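PDB 4LN9: rifamycin polyketide synthase from Amycolatopsis mediterranei, which probably removes water from a polyketide intermediate through this dehydratase domain of its terminal module, during assembly of the antibiotic rifamycin. Local coordinates for residues V109-R113 against G114-V118; F167-W170 against P171-A175; F232-H235 against P236-D240. All blocks are in the same frame, centred on the assembly; numbering follows the deposited sequence.

Contact 1 of 3, residues V109-R113 against G114-V118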
loop_
_atom_site.group_PDB
_atom_site.type_symbol
_atom_site.label_atom_id
_atom_site.label_comp_id
_atom_site.label_asym_id
_atom_site.label_seq_id
_atom_site.Cartn_x
_atom_site.Cartn_y
_atom_site.Cartn_z
ATOM N N VAL A 109 15.086 13.026 7.485
ATOM C CA VAL A 109 16.492 12.679 7.650
ATOM C C VAL A 109 16.792 11.326 7.018
ATOM O O VAL A 109 16.070 10.355 7.239
ATOM C CB VAL A 109 16.881 12.623 9.139
ATOM C CG1 VAL A 109 18.294 12.083 9.297
ATOM C CG2 VAL A 109 16.753 13.999 9.773
ATOM N N VAL A 110 17.824 11.280 6.181
ATOM C CA VAL A 110 18.346 10.003 5.703
ATOM C C VAL A 110 19.519 9.576 6.576
ATOM O O VAL A 110 20.439 10.362 6.808
ATOM C CB VAL A 110 18.813 10.091 4.236
ATOM C CG1 VAL A 110 19.180 8.709 3.714
ATOM C CG2 VAL A 110 17.731 10.721 3.371
ATOM N N PRO A 111 19.427 8.375 7.164
ATOM C CA PRO A 111 20.437 7.870 8.096
ATOM C C PRO A 111 21.745 7.511 7.391
ATOM O O PRO A 111 21.721 6.913 6.315
ATOM C CB PRO A 111 19.781 6.613 8.674
ATOM C CG PRO A 111 18.811 6.175 7.630
ATOM C CD PRO A 111 18.307 7.435 6.988
ATOM N N ARG A 112 22.875 7.869 7.996
ATOM C CA ARG A 112 24.177 7.646 7.368
ATOM C C ARG A 112 24.498 6.161 7.189
ATOM O O ARG A 112 25.220 5.791 6.263
ATOM C CB ARG A 112 25.297 8.352 8.141
ATOM C CG ARG A 112 26.615 8.476 7.380
ATOM C CD ARG A 112 26.481 9.331 6.124
ATOM N NE ARG A 112 26.542 10.765 6.415
ATOM C CZ ARG A 112 26.805 11.704 5.509
ATOM N NH1 ARG A 112 27.095 11.364 4.260
ATOM N NH2 ARG A 112 26.788 12.985 5.856
ATOM N N ARG A 113 23.865 5.304 7.987
ATOM C CA ARG A 113 23.748 3.894 7.624
ATOM C C ARG A 113 22.362 3.306 7.867
ATOM O O ARG A 113 21.608 3.794 8.709
ATOM C CB ARG A 113 24.842 3.042 8.287
ATOM C CG ARG A 113 24.898 3.105 9.808
ATOM C CD ARG A 113 26.119 2.368 10.347
ATOM N NE ARG A 113 25.823 0.981 10.707
ATOM C CZ ARG A 113 26.239 -0.078 10.017
ATOM N NH1 ARG A 113 26.942 0.087 8.904
ATOM N NH2 ARG A 113 25.926 -1.301 10.423
ATOM N N GLY A 114 21.995 2.327 7.047
ATOM C CA GLY A 114 20.666 1.732 7.107
ATOM C C GLY A 114 19.710 2.371 6.121
ATOM O O GLY A 114 20.132 3.054 5.187
ATOM N N GLY A 115 18.418 2.131 6.317
ATOM C CA GLY A 115 17.395 2.697 5.446
ATOM C C GLY A 115 16.328 3.430 6.231
ATOM O O GLY A 115 16.270 3.335 7.457
ATOM N N VAL A 116 15.544 4.246 5.533
ATOM C CA VAL A 116 14.315 4.777 6.100
ATOM C C VAL A 116 13.147 4.510 5.161
ATOM O O VAL A 116 13.289 4.597 3.941
ATOM C CB VAL A 116 14.423 6.287 6.390
ATOM C CG1 VAL A 116 14.747 7.055 5.118
ATOM C CG2 VAL A 116 13.141 6.802 7.025
ATOM N N ARG A 117 12.075 3.957 5.723
ATOM C CA ARG A 117 10.897 3.634 4.933
ATOM C C ARG A 117 10.109 4.915 4.695
ATOM O O ARG A 117 10.003 5.752 5.589
ATOM C CB ARG A 117 10.032 2.616 5.679
ATOM C CG ARG A 117 8.794 2.175 4.919
ATOM C CD ARG A 117 8.075 1.048 5.643
ATOM N NE ARG A 117 8.783 -0.222 5.514
ATOM C CZ ARG A 117 8.526 -1.296 6.252
ATOM N NH1 ARG A 117 7.593 -1.248 7.192
ATOM N NH2 ARG A 117 9.220 -2.411 6.067
ATOM N N VAL A 118 9.707 5.148 3.448
ATOM C CA VAL A 118 8.970 6.364 3.115
ATOM C C VAL A 118 7.604 6.048 2.526
ATOM O O VAL A 118 7.429 5.042 1.839
ATOM C CB VAL A 118 9.750 7.267 2.139
ATOM C CG1 VAL A 118 8.928 8.499 1.787
ATOM C CG2 VAL A 118 11.087 7.668 2.744
#
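Pro111 and Val116 meet across a loop that reverses the chain and feeds it into strand 116-122. The reversal can be measured: the CA directions from 109 to 113 and from 114 to 116 differ by 154°, and the CA atoms of Pro111 and Gly114 lie 6.2 Å apart.

Apolar packing carries the contact. The pyrrolidine ring of Pro111 stands at about a right angle to the Val116 side chain, and its CD comes 4.0 Å from Val116 CG1. The valine branch sits between its own backbone N and carbonyl carbon (chi1 59°), the crowded position, and from there it reaches the proline CD. The same methyl also comes 4.1 Å from Val109 O, a van der Waals approach.

The remaining approaches are of side chain to backbone. Pro111 CG rests 3.8 Å from Gly115 O and 4.2 Å from Gly114 O, so the proline ring lies against the peptides of the returning arm.

No hydrogen bond joins the two arms. Pro111 O is 4.6 Å from Gly114 N, and Arg113 O is 4.3 Å from Gly115 N, both too far. The bend passes through Gly114, whose positive phi (95°) is one that residues carrying a CB rarely adopt.

Around the loop, Val110 is joined to Val76 of strand 75-76 by backbone hydrogen bonding. Val116 pairs through its backbone with Leu59 of strand 52-59, and its side chain touches Ser137 and Arg139 of strand 131-139, so the returning arm runs antiparallel between strands 52-59 and 131-139.

Contact 2 of 3, residues F167-W170 against P171-A175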
loop_
_atom_site.group_PDB
_atom_site.type_symbol
_atom_site.label_atom_id
_atom_site.label_comp_id
_atom_site.label_asym_id
_atom_site.label_seq_id
_atom_site.Cartn_x
_atom_site.Cartn_y
_atom_site.Cartn_z
ATOM N N PHE A 167 11.709 34.886 -21.851
ATOM C CA PHE A 167 12.967 34.181 -21.630
ATOM C C PHE A 167 13.827 34.175 -22.893
ATOM O O PHE A 167 15.006 33.819 -22.851
ATOM C CB PHE A 167 12.706 32.748 -21.149
ATOM C CG PHE A 167 12.345 32.652 -19.690
ATOM C CD1 PHE A 167 13.331 32.666 -18.716
ATOM C CD2 PHE A 167 11.022 32.526 -19.294
ATOM C CE1 PHE A 167 13.004 32.567 -17.376
ATOM C CE2 PHE A 167 10.690 32.409 -17.956
ATOM C CZ PHE A 167 11.681 32.450 -16.994
ATOM N N ALA A 168 13.245 34.623 -24.005
ATOM C CA ALA A 168 13.962 34.700 -25.278
ATOM C C ALA A 168 15.005 35.817 -25.313
ATOM O O ALA A 168 15.971 35.748 -26.073
ATOM C CB ALA A 168 12.984 34.847 -26.435
ATOM N N ALA A 169 14.752 36.891 -24.570
ATOM C CA ALA A 169 15.710 37.986 -24.477
ATOM C C ALA A 169 16.648 37.756 -23.298
ATOM O O ALA A 169 16.300 38.064 -22.159
ATOM C CB ALA A 169 14.979 39.313 -24.316
ATOM N N TRP A 170 17.773 37.096 -23.547
ATOM C CA TRP A 170 18.490 36.415 -22.474
ATOM C C TRP A 170 19.981 36.559 -22.622
ATOM O O TRP A 170 20.519 36.340 -23.706
ATOM C CB TRP A 170 18.107 34.942 -22.457
ATOM C CG TRP A 170 18.589 34.212 -21.232
ATOM C CD1 TRP A 170 19.758 33.474 -21.090
ATOM C CD2 TRP A 170 17.929 34.138 -19.922
ATOM N NE1 TRP A 170 19.867 32.977 -19.817
ATOM C CE2 TRP A 170 18.809 33.350 -19.063
ATOM C CE3 TRP A 170 16.767 34.671 -19.384
ATOM C CZ2 TRP A 170 18.491 33.072 -17.744
ATOM C CZ3 TRP A 170 16.466 34.399 -18.047
ATOM C CH2 TRP A 170 17.302 33.609 -17.253
ATOM N N PRO A 171 20.687 36.881 -21.522
ATOM C CA PRO A 171 20.168 37.304 -20.217
ATOM C C PRO A 171 19.308 38.554 -20.346
ATOM O O PRO A 171 19.423 39.278 -21.335
ATOM C CB PRO A 171 21.433 37.636 -19.410
ATOM C CG PRO A 171 22.586 37.105 -20.196
ATOM C CD PRO A 171 22.144 37.066 -21.628
ATOM N N PRO A 172 18.474 38.834 -19.334
ATOM C CA PRO A 172 17.549 39.951 -19.501
ATOM C C PRO A 172 18.262 41.306 -19.508
ATOM O O PRO A 172 19.263 41.479 -18.811
ATOM C CB PRO A 172 16.631 39.823 -18.285
ATOM C CG PRO A 172 16.626 38.361 -17.989
ATOM C CD PRO A 172 18.040 37.907 -18.269
ATOM N N PRO A 173 17.831 42.208 -20.406
ATOM C CA PRO A 173 18.252 43.602 -20.441
ATOM C C PRO A 173 18.364 44.254 -19.065
ATOM O O PRO A 173 17.438 44.177 -18.256
ATOM C CB PRO A 173 17.156 44.260 -21.274
ATOM C CG PRO A 173 16.801 43.196 -22.269
ATOM C CD PRO A 173 17.015 41.865 -21.584
ATOM N N GLU A 174 19.528 44.842 -18.798
ATOM C CA GLU A 174 19.786 45.574 -17.559
ATOM C C GLU A 174 19.938 44.691 -16.324
ATOM O O GLU A 174 20.037 45.198 -15.207
ATOM C CB GLU A 174 18.716 46.642 -17.312
ATOM C CG GLU A 174 18.565 47.653 -18.440
ATOM C CD GLU A 174 18.131 49.020 -17.947
ATOM O OE1 GLU A 174 17.905 49.172 -16.728
ATOM O OE2 GLU A 174 18.053 49.953 -18.775
ATOM N N ALA A 175 19.956 43.375 -16.514
ATOM C CA ALA A 175 20.312 42.471 -15.424
ATOM C C ALA A 175 21.826 42.356 -15.317
ATOM O O ALA A 175 22.503 42.061 -16.302
ATOM C CB ALA A 175 19.687 41.101 -15.641
#
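Trp170 packs one indole face on the two prolines that follow it, a CH-pi packing of an indole on a cis-proline and the proline after it that leads into a type II beta turn at Pro172-Ala175. The peptide bond before Pro171 is cis, and it folds the chain back over the ring.

In the first shell are two CH-pi contacts. Pro171 CA stands 3.9 Å from the centroid of the five-membered ring, 20° off its normal. Pro172 CD lies over the same face, at the six-membered ring, with a centroid distance of 4.1 Å and a displacement toward the rim; its nearest ring atom is Trp170 CE3, at 3.7 Å. The indole and the Pro172 side chain run side by side in the same direction. The tryptophan torsion makes this possible, with CG anti to the backbone N (chi1 -169°) and beside the carbonyl carbon that leads to Pro171.

A second layer flanks this packing. Ala169 O receives a CA-H...O contact from Pro172 CA at 3.5 Å, while Ala169 CB approaches Pro173 CD at 4.3 Å.

Further out, the indole has three more partners. Its NE1 is hydrogen-bonded to Glu218 OE2, Arg281 makes a cation-pi contact with it, and Trp205 of strand 201-207 meets it edge-to-face. This ties the surface loop after strand 146-154 to the sheet just before strand 176-178 begins. The turn itself closes with Ala175 N donating to Pro172 O at 3.1 Å.

Contact 3 of 3, residues F232-H235 against P236-D240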
loop_
_atom_site.group_PDB
_atom_site.type_symbol
_atom_site.label_atom_id
_atom_site.label_comp_id
_atom_site.label_asym_id
_atom_site.label_seq_id
_atom_site.Cartn_x
_atom_site.Cartn_y
_atom_site.Cartn_z
ATOM N N PHE A 232 12.751 11.666 -13.547
ATOM C CA PHE A 232 11.949 12.467 -12.620
ATOM C C PHE A 232 10.885 13.278 -13.355
ATOM O O PHE A 232 11.031 13.574 -14.541
ATOM C CB PHE A 232 12.842 13.417 -11.819
ATOM C CG PHE A 232 13.573 12.755 -10.689
ATOM C CD1 PHE A 232 12.899 12.367 -9.544
ATOM C CD2 PHE A 232 14.950 12.607 -10.731
ATOM C CE1 PHE A 232 13.575 11.790 -8.486
ATOM C CE2 PHE A 232 15.635 12.051 -9.667
ATOM C CZ PHE A 232 14.945 11.632 -8.546
ATOM N N GLY A 233 9.864 13.714 -12.624
ATOM C CA GLY A 233 9.069 14.860 -13.044
ATOM C C GLY A 233 9.944 16.091 -13.177
ATOM O O GLY A 233 10.160 16.598 -14.279
ATOM N N ILE A 234 10.552 16.488 -12.064
ATOM C CA ILE A 234 11.721 17.356 -12.098
ATOM C C ILE A 234 12.727 16.924 -11.028
ATOM O O ILE A 234 12.338 16.587 -9.909
ATOM C CB ILE A 234 11.328 18.833 -11.880
ATOM C CG1 ILE A 234 12.534 19.753 -12.087
ATOM C CG2 ILE A 234 10.720 19.029 -10.498
ATOM C CD1 ILE A 234 12.173 21.216 -12.210
ATOM N N HIS A 235 13.987 16.762 -11.422
ATOM C CA HIS A 235 15.014 16.344 -10.470
ATOM C C HIS A 235 15.099 17.304 -9.309
ATOM O O HIS A 235 15.096 18.522 -9.512
ATOM C CB HIS A 235 16.371 16.190 -11.159
ATOM C CG HIS A 235 17.427 15.538 -10.292
ATOM N ND1 HIS A 235 17.786 16.040 -9.097
ATOM C CD2 HIS A 235 18.210 14.403 -10.494
ATOM C CE1 HIS A 235 18.735 15.259 -8.550
ATOM N NE2 HIS A 235 19.014 14.274 -9.418
ATOM N N PRO A 236 14.945 16.784 -8.079
ATOM C CA PRO A 236 14.894 17.666 -6.917
ATOM C C PRO A 236 16.091 18.612 -6.839
ATOM O O PRO A 236 15.974 19.704 -6.287
ATOM C CB PRO A 236 14.906 16.689 -5.741
ATOM C CG PRO A 236 14.235 15.471 -6.276
ATOM C CD PRO A 236 14.613 15.390 -7.732
ATOM N N ALA A 237 17.232 18.196 -7.381
ATOM C CA ALA A 237 18.413 19.054 -7.396
ATOM C C ALA A 237 18.282 20.198 -8.402
ATOM O O ALA A 237 18.712 21.320 -8.133
ATOM C CB ALA A 237 19.672 18.239 -7.664
ATOM N N LEU A 238 17.619 19.933 -9.526
ATOM C CA LEU A 238 17.321 20.983 -10.500
ATOM C C LEU A 238 16.378 22.041 -9.926
ATOM O O LEU A 238 16.665 23.238 -9.993
ATOM C CB LEU A 238 16.747 20.392 -11.792
ATOM C CG LEU A 238 16.787 21.284 -13.037
ATOM C CD1 LEU A 238 18.219 21.646 -13.400
ATOM C CD2 LEU A 238 16.089 20.609 -14.209
ATOM N N LEU A 239 15.314 21.597 -9.264
ATOM C CA LEU A 239 14.376 22.521 -8.641
ATOM C C LEU A 239 15.001 23.249 -7.453
ATOM O O LEU A 239 14.812 24.454 -7.288
ATOM C CB LEU A 239 13.090 21.806 -8.218
ATOM C CG LEU A 239 11.971 22.717 -7.703
ATOM C CD1 LEU A 239 11.651 23.797 -8.725
ATOM C CD2 LEU A 239 10.728 21.911 -7.359
ATOM N N ASP A 240 15.802 22.535 -6.666
ATOM C CA ASP A 240 16.485 23.160 -5.538
ATOM C C ASP A 240 17.432 24.264 -5.991
ATOM O O ASP A 240 17.492 25.328 -5.376
ATOM C CB ASP A 240 17.242 22.130 -4.697
ATOM C CG ASP A 240 17.731 22.705 -3.379
ATOM O OD1 ASP A 240 16.950 22.701 -2.402
ATOM O OD2 ASP A 240 18.874 23.207 -3.332
#
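His235 is the N-cap of helix 236-251, its side chain accepting from Ala237 N, within the local sequence His-Pro-Ala-Leu-Leu-Asp. This double hotdog domain buries the helix start near its centre. Asp240 and His244 match the DxxxQ/H motif of polyketide synthase dehydratases, whose aspartate is catalytic in relatives, so Asp240 is probably the active-site aspartate.

One fit is between Phe232 and Pro236. The proline CD projects as a single bump onto the middle of the phenyl face: it is 3.7 Å from the centroid and only 7° off the normal, which defines a centred CH-pi contact. The two side chains stand at about a right angle, so the pyrrolidine presents its corner to the ring.

A second fit lies with Ile234. Its side chain is extended, CG1 being anti to the backbone N (chi1 -173°), and so reaches along the first helical turn. CD1 ends 4.1 Å from Leu239 CB, while CG1 lies 4.2 Å from Leu238 CD2; the isoleucine thus rests against two consecutive leucines.

The imidazole lies beside Ala237. The tight approach of 3.2 Å between His235 CE1 and Ala237 CB accompanies the capping bond. Trp66, Thr197 and Leu221 also touch this histidine.

At the first helical residue, Pro236 O accepts from Thr81 OG1 of helix 80-93; one turn on from Asp240, His244 ND1 is hydrogen-bonded to Asp240 OD2.

Three bonds across the segments tie His235 to the helix start. His235 O takes a bond from Leu239 N and a weak one from Leu238 N. Ala237 N donates to His235 ND1 at 2.8 Å, only 2° out of the imidazole plane.

How the contacts relate
The three contacts follow one another along the chain and none touches another. Contacts 1 and 2 lie on opposite sides of the chain's centre, with their own centres 43 Å apart and nearest atoms about 30 Å apart. Contact 3 is the inner one, its centre 5 Å from that of the chain; its nearest atoms are about 11 Å from contact 1 and about 12 Å from contact 2. Contact 3 includes Asp240 of the DxxxQ/H motif, so it probably borders the dehydratase active site. The other two look like plain structural packing: 109-118 introduces a strand in the first part of the fold, and 167-175 precedes strand 176-178 in the second.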